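Local coordinates for protein periplasmic beta-glucosidase (Pseudomonas aeruginosa, PDB 6R5N) that probably hydrolyses terminal, non-reducing beta-D-glucosyl residues in the periplasm, releasing beta-D-glucose, at residues 119-124 and 170-175; 49-54 and 77-82; 176-181 and 217-222. All blocks are in the same frame, centred on the assembly; numbering follows the deposited sequence. Where two conformers were deposited one is given.

How the contacts relate
All three contacts lie in the parallel (beta/alpha)8 barrel of the glycosyl hydrolase family 3 N-terminal domain and follow the chain in the order 2, 1, 3. They join consecutive neighbours of one sheet: 48-50 with 75-78 in contact 2, 121-122 with 172-178 in contact 1, and 172-178 with 218-221 in contact 3. Centre-to-centre distances grow round the barrel, about 9 Å between contacts 1 and 2, 13 Å between contacts 1 and 3, and 17 Å between contacts 2 and 3. Each also touches the same bound 1-deoxynojirimycin, so the strand ends and the loops after them together build the sugar pocket.

Contact 1: residues 119-124 and 170-175; sequences LDMSFS and SIMAAV. With NOJ (1-deoxynojirimycin), chain D.
Met-121 and Met-172 pair in parallel register, and the backbone evidence is a ladder of three hydrogen bonds. Met-172 N gives to Asp-120 O at 2.8 Å, Ser-122 N to Met-172 O at 3.0 Å, and Ala-174 N to Ser-122 O at 2.9 Å. The last two reach their carbonyls almost end-on (177° and 170°), whereas the first comes in bent.

Apolar contacts fall into separate groups. The methionines run side by side, each bent at its last torsion, and Met-121 CE touches Met-172 SD at 3.6 Å. On the Ser-122 side, the chi1 of Ile-171 (63°) swings CG1 between its backbone N and carbonyl carbon, which carries CD1 to Ser-122 CB at 3.7 Å. Its CG2 branch meets Leu-119 O, a buried carbonyl without a polar partner in the model.

At the end of the ladder Ala-174 CB meets the Phe-123 ring at its edge, 4.0 Å from CD1. Phe-123 centres an inverse gamma turn, and its CB approaches the inhibitor's O4 at 3.5 Å.

Ser-122 OG is bonded elsewhere, to Val-80 O. Across the interface itself, polar bonding is therefore a backbone affair, while the side chains that meet across it do so by apolar contact.

Contact 2: residues 49-54 and 77-82; sequences IFNTVT and AYDVAH. With NOJ (1-deoxynojirimycin), chain D.
Tyr-78 meets Val-53 and Asn-51 just beyond the strand pairing. Its CB is the first atom to touch, 4.1 Å from Val-53 CG1. With chi1 at -163°, CG lies opposite the backbone N, and from CG onward the ring is laid beneath that methyl, which stands over the ring centre in a CH-pi contact. On one flank, CD1 and then CE1 meet Asn-51 OD1, 3.4 Å from CD1. This oxygen lies at the ring edge, near its plane, with the amide turned 85° against the ring. On the other flank CE2 also meets Val-53 CB, and CZ, toward the tip, still lies under CG1.

A water donates to Asn-51 OD1 at 2.8 Å and to Asp-79 OD2 at 2.6 Å. Asp-79 accepts two hydroxyls of 1-deoxynojirimycin, O4 on OD1 (2.6 Å) and O6 on OD2 (2.5 Å), so the water links a second-shell amide to a carboxylate that grips the sugar mimic.

Backbone bonds fix the register: Ala-77 N to Ile-49 O at 2.8 Å and Asn-51 N to Ala-77 O at 3.2 Å.

The contact closes the beta-alpha-beta unit of strand 48-50, helix 55-64 and strand 75-78, flanked by strands 24-26 and 121-122.

Contact 3: residues 176-181 and 217-222; sequences KHFALY and GAVMVS. With NOJ (1-deoxynojirimycin), chain D.
The NZ atom of Lys-176, a residue whose CB packs against Met-220 CB, is surrounded by four oxygens, one more than it has N-H groups, so its bonds must be shared. It donates to O3 (2.9 Å) and, at greater length, to O4 (3.2 Å) of 1-deoxynojirimycin; it also donates to Phe-123 O and forms a salt bridge with Asp-79. Chi1 (68°) tucks CG in between the two backbone branches, and the extended chain beyond CG carries NZ to the sugar hydroxyls.

His-177 holds the same O3 through NE2 at 2.8 Å in a nearly straight bond (169°), while its ND1 is bound by Asp-128, which should fix the ring's rotation. Both faces of the imidazole are covered: Lys-176 CG lies over the centre of one, and Tyr-181 CD2 sits toward the rim of the opposite one. Met-220, whose chain turns about its CG-SD bond, brings CE to O4 at 3.6 Å.

Below the pocket, Phe-178 N donates to Met-220 O at 2.8 Å in the carbonyl plane, and Ser-222 N to Phe-178 O from well above the plane of that carbonyl. Phe-178 CB touches Val-219 CG1 at 3.4 Å, and its ring continues toward helix 235-245. Ser-222 CB meets His-177 CB at 3.7 Å, with OG turned to Asn-224.

The short strand segments 176-178 and 218-221 cross at 68°, and the strand ends at Phe-178; the peptide bonds before His-177 and Ala-179 are both cis. A Lys-His-Phe sequence with a cis Lys-His peptide at a barrel strand's end is a familiar element of family 3 glycosidases. Its position here is consistent with the pocket for the terminal glucosyl unit, where Arg-137 and Asp-255 also bond the ligand.

Contact 1: residues 119-124 and 170-175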
loop_
_atom_site.group_PDB
_atom_site.type_symbol
_atom_site.label_atom_id
_atom_site.label_comp_id
_atom_site.label_asym_id
_atom_site.label_seq_id
_atom_site.Cartn_x
_atom_site.Cartn_y
_atom_site.Cartn_z
ATOM N N LEU A 119 18.555 -14.683 -32.502
ATOM C CA LEU A 119 18.553 -14.503 -31.027
ATOM C C LEU A 119 18.533 -15.879 -30.346
ATOM O O LEU A 119 17.820 -16.779 -30.849
ATOM C CB LEU A 119 17.354 -13.647 -30.619
ATOM C CG LEU A 119 17.471 -12.171 -30.979
ATOM C CD1 LEU A 119 16.108 -11.513 -30.979
ATOM C CD2 LEU A 119 18.424 -11.457 -30.023
ATOM N N ASP A 120 19.274 -16.026 -29.243
ATOM C CA ASP A 120 19.380 -17.277 -28.442
ATOM C C ASP A 120 18.538 -17.213 -27.161
ATOM O O ASP A 120 18.314 -18.292 -26.557
ATOM C CB ASP A 120 20.817 -17.530 -28.014
ATOM C CG ASP A 120 21.798 -17.460 -29.171
ATOM O OD1 ASP A 120 21.684 -18.301 -30.101
ATOM O OD2 ASP A 120 22.632 -16.534 -29.163
ATOM N N MET A 121 18.138 -16.012 -26.722
ATOM C CA MET A 121 17.567 -15.822 -25.359
ATOM C C MET A 121 16.587 -14.657 -25.339
ATOM O O MET A 121 16.836 -13.630 -26.010
ATOM C CB MET A 121 18.667 -15.559 -24.337
ATOM C CG MET A 121 18.148 -15.246 -22.927
ATOM S SD MET A 121 19.513 -14.847 -21.778
ATOM C CE MET A 121 20.309 -16.446 -21.664
ATOM N N SER A 122 15.497 -14.816 -24.599
ATOM C CA SER A 122 14.610 -13.686 -24.246
ATOM C C SER A 122 14.684 -13.467 -22.742
ATOM O O SER A 122 14.709 -14.465 -21.976
ATOM C CB SER A 122 13.185 -13.865 -24.665
ATOM O OG SER A 122 12.446 -12.685 -24.357
ATOM N N PHE A 123 14.718 -12.195 -22.370
ATOM C CA PHE A 123 14.444 -11.695 -21.005
ATOM C C PHE A 123 12.934 -11.764 -20.776
ATOM O O PHE A 123 12.248 -10.730 -20.699
ATOM C CB PHE A 123 15.031 -10.300 -20.844
ATOM C CG PHE A 123 16.519 -10.228 -21.078
ATOM C CD1 PHE A 123 17.365 -11.248 -20.672
ATOM C CD2 PHE A 123 17.068 -9.119 -21.679
ATOM C CE1 PHE A 123 18.735 -11.153 -20.838
ATOM C CE2 PHE A 123 18.442 -9.027 -21.853
ATOM C CZ PHE A 123 19.275 -10.043 -21.437
ATOM N N SER A 124 12.469 -12.991 -20.656
ATOM C CA SER A 124 11.035 -13.369 -20.551
ATOM C C SER A 124 10.948 -14.831 -20.113
ATOM O O SER A 124 11.910 -15.592 -20.286
ATOM C CB SER A 124 10.346 -13.102 -21.883
ATOM O OG SER A 124 8.964 -13.446 -21.872
ATOM N N SER A 170 14.208 -22.598 -31.148
ATOM C CA SER A 170 14.124 -22.414 -29.676
ATOM C C SER A 170 14.991 -21.240 -29.217
ATOM O O SER A 170 15.988 -20.912 -29.863
ATOM C CB SER A 170 14.495 -23.671 -28.956
ATOM O OG SER A 170 13.468 -24.622 -29.155
ATOM N N ILE A 171 14.606 -20.647 -28.092
ATOM C CA ILE A 171 15.429 -19.686 -27.307
ATOM C C ILE A 171 15.385 -20.088 -25.846
ATOM O O ILE A 171 14.409 -20.760 -25.410
ATOM C CB ILE A 171 14.962 -18.233 -27.483
ATOM C CG1 ILE A 171 13.539 -18.055 -26.958
ATOM C CG2 ILE A 171 15.140 -17.786 -28.932
ATOM C CD1 ILE A 171 13.019 -16.670 -27.100
ATOM N N MET A 172 16.407 -19.659 -25.118
ATOM C CA MET A 172 16.454 -19.811 -23.644
ATOM C C MET A 172 15.559 -18.739 -23.012
ATOM O O MET A 172 15.587 -17.577 -23.459
ATOM C CB MET A 172 17.888 -19.653 -23.130
ATOM C CG MET A 172 17.979 -19.943 -21.656
ATOM S SD MET A 172 19.669 -19.955 -21.083
ATOM C CE MET A 172 20.204 -21.531 -21.766
ATOM N N ALA A 173 14.779 -19.138 -22.022
ATOM C CA ALA A 173 13.963 -18.259 -21.170
ATOM C C ALA A 173 14.834 -17.764 -20.012
ATOM O O ALA A 173 15.430 -18.631 -19.317
ATOM C CB ALA A 173 12.757 -19.006 -20.674
ATOM N N ALA A 174 14.942 -16.439 -19.845
ATOM C CA ALA A 174 15.483 -15.779 -18.625
ATOM C C ALA A 174 14.282 -15.207 -17.863
ATOM O O ALA A 174 13.824 -14.078 -18.186
ATOM C CB ALA A 174 16.489 -14.719 -18.981
ATOM N N VAL A 175 13.731 -15.994 -16.936
ATOM C CA VAL A 175 12.525 -15.580 -16.176
ATOM C C VAL A 175 12.902 -14.362 -15.309
ATOM O O VAL A 175 14.031 -14.320 -14.776
ATOM C CB VAL A 175 11.949 -16.756 -15.378
ATOM C CG1 VAL A 175 12.944 -17.285 -14.352
ATOM C CG2 VAL A 175 10.624 -16.370 -14.717
HETATM C C1 NOJ D . 15.378 -3.247 -17.678
HETATM C C2 NOJ D . 14.196 -4.127 -17.283
HETATM O O2 NOJ D . 14.009 -3.950 -15.907
HETATM C C3 NOJ D . 14.216 -5.581 -17.786
HETATM O O3 NOJ D . 12.866 -6.030 -17.820
HETATM C C4 NOJ D . 14.986 -5.721 -19.135
HETATM O O4 NOJ D . 15.058 -7.096 -19.459
HETATM C C5 NOJ D . 16.400 -5.101 -19.085
HETATM N N5 NOJ D . 16.410 -3.721 -18.574
HETATM C C6 NOJ D . 17.120 -5.046 -20.454
HETATM O O6 NOJ D . 16.329 -4.552 -21.529
#

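Contact 2: residues 49-54 and 77-82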
loop_
_atom_site.group_PDB
_atom_site.type_symbol
_atom_site.label_atom_id
_atom_site.label_comp_id
_atom_site.label_asym_id
_atom_site.label_seq_id
_atom_site.Cartn_x
_atom_site.Cartn_y
_atom_site.Cartn_z
ATOM N N ILE A 49 25.582 -10.389 -25.632
ATOM C CA ILE A 49 25.045 -9.113 -26.172
ATOM C C ILE A 49 23.540 -9.108 -25.896
ATOM O O ILE A 49 22.929 -10.197 -25.975
ATOM C CB ILE A 49 25.351 -9.007 -27.676
ATOM C CG1 ILE A 49 26.854 -9.056 -27.947
ATOM C CG2 ILE A 49 24.713 -7.774 -28.289
ATOM C CD1 ILE A 49 27.615 -7.844 -27.439
ATOM N N PHE A 50 22.961 -7.944 -25.614
ATOM C CA PHE A 50 21.487 -7.744 -25.690
ATOM C C PHE A 50 21.215 -6.531 -26.584
ATOM O O PHE A 50 22.128 -5.726 -26.757
ATOM C CB PHE A 50 20.853 -7.698 -24.295
ATOM C CG PHE A 50 21.213 -6.515 -23.438
ATOM C CD1 PHE A 50 22.478 -6.394 -22.875
ATOM C CD2 PHE A 50 20.275 -5.523 -23.188
ATOM C CE1 PHE A 50 22.798 -5.303 -22.085
ATOM C CE2 PHE A 50 20.589 -4.429 -22.389
ATOM C CZ PHE A 50 21.851 -4.324 -21.835
ATOM N N ASN A 51 20.031 -6.501 -27.207
ATOM C CA ASN A 51 19.450 -5.428 -28.063
ATOM C C ASN A 51 20.062 -5.380 -29.475
ATOM O O ASN A 51 19.745 -4.420 -30.206
ATOM C CB ASN A 51 19.524 -4.053 -27.412
ATOM C CG ASN A 51 18.597 -3.938 -26.225
ATOM O OD1 ASN A 51 17.676 -4.733 -26.085
ATOM N ND2 ASN A 51 18.889 -3.004 -25.339
ATOM N N THR A 52 20.847 -6.379 -29.877
ATOM C CA THR A 52 21.249 -6.627 -31.296
ATOM C C THR A 52 20.399 -7.789 -31.828
ATOM O O THR A 52 20.493 -8.893 -31.250
ATOM C CB THR A 52 22.744 -6.931 -31.396
ATOM O OG1 THR A 52 23.448 -5.737 -31.049
ATOM C CG2 THR A 52 23.132 -7.387 -32.785
ATOM N N VAL A 53 19.562 -7.540 -32.844
ATOM C CA VAL A 53 18.319 -8.331 -33.046
ATOM C C VAL A 53 18.072 -8.720 -34.508
ATOM O O VAL A 53 16.955 -9.246 -34.785
ATOM C CB VAL A 53 17.105 -7.586 -32.485
ATOM C CG1 VAL A 53 17.267 -7.304 -31.002
ATOM C CG2 VAL A 53 16.818 -6.327 -33.253
ATOM N N THR A 54 19.029 -8.526 -35.414
ATOM C CA THR A 54 18.844 -8.963 -36.822
ATOM C C THR A 54 19.952 -9.936 -37.208
ATOM O O THR A 54 21.059 -9.855 -36.597
ATOM C CB THR A 54 18.806 -7.784 -37.799
ATOM O OG1 THR A 54 20.132 -7.270 -37.886
ATOM C CG2 THR A 54 17.823 -6.707 -37.382
ATOM N N ALA A 77 20.685 -11.777 -26.672
ATOM C CA ALA A 77 19.413 -11.756 -25.932
ATOM C C ALA A 77 18.645 -10.491 -26.293
ATOM O O ALA A 77 19.239 -9.575 -26.856
ATOM C CB ALA A 77 19.694 -11.863 -24.455
ATOM N N TYR A 78 17.359 -10.496 -26.000
ATOM C CA TYR A 78 16.418 -9.394 -26.284
ATOM C C TYR A 78 15.201 -9.545 -25.386
ATOM O O TYR A 78 14.980 -10.615 -24.827
ATOM C CB TYR A 78 16.005 -9.456 -27.753
ATOM C CG TYR A 78 15.382 -8.206 -28.320
ATOM C CD1 TYR A 78 15.791 -6.936 -27.927
ATOM C CD2 TYR A 78 14.423 -8.297 -29.317
ATOM C CE1 TYR A 78 15.253 -5.792 -28.505
ATOM C CE2 TYR A 78 13.879 -7.164 -29.911
ATOM C CZ TYR A 78 14.276 -5.911 -29.488
ATOM O OH TYR A 78 13.713 -4.807 -30.068
ATOM N N ASP A 79 14.440 -8.471 -25.269
ATOM C CA ASP A 79 13.161 -8.420 -24.535
ATOM C C ASP A 79 12.048 -8.827 -25.504
ATOM O O ASP A 79 11.343 -7.935 -26.027
ATOM C CB ASP A 79 12.989 -7.030 -23.932
ATOM C CG ASP A 79 14.026 -6.743 -22.863
ATOM O OD1 ASP A 79 13.872 -7.318 -21.772
ATOM O OD2 ASP A 79 15.003 -5.974 -23.144
ATOM N N VAL A 80 11.935 -10.128 -25.763
ATOM C CA VAL A 80 10.815 -10.694 -26.553
ATOM C C VAL A 80 9.731 -11.029 -25.535
ATOM O O VAL A 80 9.752 -12.139 -24.984
ATOM C CB VAL A 80 11.270 -11.895 -27.399
ATOM C CG1 VAL A 80 10.146 -12.371 -28.281
ATOM C CG2 VAL A 80 12.495 -11.546 -28.247
ATOM N N ALA A 81 8.936 -10.030 -25.184
ATOM C CA ALA A 81 8.010 -10.077 -24.034
ATOM C C ALA A 81 6.701 -10.690 -24.512
ATOM O O ALA A 81 6.201 -11.590 -23.822
ATOM C CB ALA A 81 7.817 -8.681 -23.477
ATOM N N HIS A 82 6.168 -10.203 -25.651
ATOM C CA HIS A 82 4.855 -10.642 -26.196
ATOM C C HIS A 82 4.904 -10.609 -27.725
ATOM O O HIS A 82 3.949 -10.129 -28.349
ATOM C CB HIS A 82 3.730 -9.801 -25.582
ATOM C CG HIS A 82 3.875 -8.329 -25.809
ATOM N ND1 HIS A 82 3.135 -7.665 -26.748
ATOM C CD2 HIS A 82 4.657 -7.399 -25.204
ATOM C CE1 HIS A 82 3.460 -6.394 -26.743
ATOM N NE2 HIS A 82 4.369 -6.190 -25.773
HETATM C C1 NOJ D . 15.378 -3.247 -17.678
HETATM C C2 NOJ D . 14.196 -4.127 -17.283
HETATM O O2 NOJ D . 14.009 -3.950 -15.907
HETATM C C3 NOJ D . 14.216 -5.581 -17.786
HETATM O O3 NOJ D . 12.866 -6.030 -17.820
HETATM C C4 NOJ D . 14.986 -5.721 -19.135
HETATM O O4 NOJ D . 15.058 -7.096 -19.459
HETATM C C5 NOJ D . 16.400 -5.101 -19.085
HETATM N N5 NOJ D . 16.410 -3.721 -18.574
HETATM C C6 NOJ D . 17.120 -5.046 -20.454
HETATM O O6 NOJ D . 16.329 -4.552 -21.529
HETATM O O HOH W 1 15.104 -4.300 -25.167
HETATM O O HOH W 2 21.221 -9.190 -28.755
#

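Contact 3: residues 176-181 and 217-222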
loop_
_atom_site.group_PDB
_atom_site.type_symbol
_atom_site.label_atom_id
_atom_site.label_comp_id
_atom_site.label_asym_id
_atom_site.label_seq_id
_atom_site.Cartn_x
_atom_site.Cartn_y
_atom_site.Cartn_z
ATOM N N LYS A 176 12.005 -13.382 -15.204
ATOM C CA LYS A 176 12.271 -12.120 -14.482
ATOM C C LYS A 176 10.985 -11.757 -13.747
ATOM O O LYS A 176 9.933 -12.300 -14.069
ATOM C CB LYS A 176 12.764 -11.061 -15.479
ATOM C CG LYS A 176 11.734 -10.573 -16.487
ATOM C CD LYS A 176 12.344 -9.712 -17.565
ATOM C CE LYS A 176 11.343 -8.954 -18.415
ATOM N NZ LYS A 176 12.056 -8.237 -19.512
ATOM N N HIS A 177 11.055 -10.857 -12.756
ATOM C CA HIS A 177 12.267 -10.300 -12.196
ATOM C C HIS A 177 12.414 -10.843 -10.782
ATOM O O HIS A 177 11.538 -10.541 -9.943
ATOM C CB HIS A 177 12.202 -8.786 -12.154
ATOM C CG HIS A 177 11.920 -8.125 -13.451
ATOM N ND1 HIS A 177 10.639 -7.989 -13.917
ATOM C CD2 HIS A 177 12.755 -7.554 -14.354
ATOM C CE1 HIS A 177 10.688 -7.307 -15.059
ATOM N NE2 HIS A 177 11.983 -7.055 -15.366
ATOM N N PHE A 178 13.425 -11.670 -10.545
ATOM C CA PHE A 178 13.553 -12.457 -9.284
ATOM C C PHE A 178 14.135 -11.537 -8.206
ATOM O O PHE A 178 15.307 -11.210 -8.283
ATOM C CB PHE A 178 14.403 -13.690 -9.573
ATOM C CG PHE A 178 14.501 -14.675 -8.442
ATOM C CD1 PHE A 178 13.374 -15.315 -7.962
ATOM C CD2 PHE A 178 15.725 -14.996 -7.890
ATOM C CE1 PHE A 178 13.470 -16.268 -6.956
ATOM C CE2 PHE A 178 15.817 -15.956 -6.893
ATOM C CZ PHE A 178 14.686 -16.561 -6.407
ATOM N N ALA A 179 13.340 -11.033 -7.248
ATOM C CA ALA A 179 11.962 -11.415 -6.964
ATOM C C ALA A 179 11.181 -10.230 -6.388
ATOM O O ALA A 179 11.804 -9.336 -5.821
ATOM C CB ALA A 179 11.951 -12.552 -5.969
ATOM N N LEU A 180 9.855 -10.312 -6.461
ATOM C CA LEU A 180 8.857 -9.480 -5.712
ATOM C C LEU A 180 8.764 -8.061 -6.293
ATOM O O LEU A 180 8.185 -7.182 -5.619
ATOM C CB LEU A 180 9.242 -9.385 -4.235
ATOM C CG LEU A 180 9.604 -10.690 -3.521
ATOM C CD1 LEU A 180 9.683 -10.450 -2.018
ATOM C CD2 LEU A 180 8.616 -11.804 -3.830
ATOM N N TYR A 181 9.298 -7.850 -7.493
ATOM C CA TYR A 181 9.474 -6.535 -8.151
ATOM C C TYR A 181 8.135 -5.770 -8.228
ATOM O O TYR A 181 8.112 -4.544 -7.988
ATOM C CB TYR A 181 10.168 -6.790 -9.494
ATOM C CG TYR A 181 10.486 -5.576 -10.324
ATOM C CD1 TYR A 181 10.972 -4.407 -9.771
ATOM C CD2 TYR A 181 10.363 -5.630 -11.705
ATOM C CE1 TYR A 181 11.250 -3.302 -10.567
ATOM C CE2 TYR A 181 10.658 -4.550 -12.515
ATOM C CZ TYR A 181 11.083 -3.366 -11.947
ATOM O OH TYR A 181 11.338 -2.288 -12.757
ATOM N N GLY A 217 16.529 -21.737 -18.370
ATOM C CA GLY A 217 18.002 -21.794 -18.359
ATOM C C GLY A 217 18.618 -20.628 -17.610
ATOM O O GLY A 217 19.799 -20.727 -17.206
ATOM N N ALA A 218 17.854 -19.540 -17.430
ATOM C CA ALA A 218 18.356 -18.289 -16.831
ATOM C C ALA A 218 17.291 -17.648 -15.940
ATOM O O ALA A 218 16.073 -17.870 -16.119
ATOM C CB ALA A 218 18.865 -17.350 -17.920
ATOM N N VAL A 219 17.774 -16.887 -14.971
ATOM C CA VAL A 219 16.968 -16.055 -14.044
ATOM C C VAL A 219 17.551 -14.650 -14.064
ATOM O O VAL A 219 18.758 -14.507 -13.821
ATOM C CB VAL A 219 16.973 -16.629 -12.613
ATOM C CG1 VAL A 219 16.290 -15.665 -11.653
ATOM C CG2 VAL A 219 16.340 -18.005 -12.550
ATOM N N MET A 220 16.714 -13.652 -14.324
ATOM C CA MET A 220 17.119 -12.239 -14.203
ATOM C C MET A 220 16.759 -11.732 -12.809
ATOM O O MET A 220 15.565 -11.825 -12.419
ATOM C CB MET A 220 16.466 -11.334 -15.240
ATOM C CG MET A 220 16.982 -9.905 -15.096
ATOM S SD MET A 220 16.320 -8.776 -16.339
ATOM C CE MET A 220 17.257 -9.315 -17.765
ATOM N N VAL A 221 17.758 -11.169 -12.130
ATOM C CA VAL A 221 17.640 -10.703 -10.720
ATOM C C VAL A 221 17.109 -9.270 -10.726
ATOM O O VAL A 221 17.493 -8.505 -11.609
ATOM C CB VAL A 221 18.971 -10.824 -9.970
ATOM C CG1 VAL A 221 18.791 -10.338 -8.539
ATOM C CG2 VAL A 221 19.465 -12.266 -9.986
ATOM N N SER A 222 16.195 -8.971 -9.814
ATOM C CA SER A 222 15.372 -7.735 -9.813
ATOM C C SER A 222 16.168 -6.544 -9.242
ATOM O O SER A 222 17.223 -6.752 -8.591
ATOM C CB SER A 222 14.071 -7.965 -9.061
ATOM O OG SER A 222 14.289 -8.099 -7.652
HETATM C C1 NOJ D . 15.378 -3.247 -17.678
HETATM C C2 NOJ D . 14.196 -4.127 -17.283
HETATM O O2 NOJ D . 14.009 -3.950 -15.907
HETATM C C3 NOJ D . 14.216 -5.581 -17.786
HETATM O O3 NOJ D . 12.866 -6.030 -17.820
HETATM C C4 NOJ D . 14.986 -5.721 -19.135
HETATM O O4 NOJ D . 15.058 -7.096 -19.459
HETATM C C5 NOJ D . 16.400 -5.101 -19.085
HETATM N N5 NOJ D . 16.410 -3.721 -18.574
HETATM C C6 NOJ D . 17.120 -5.046 -20.454
HETATM O O6 NOJ D . 16.329 -4.552 -21.529
#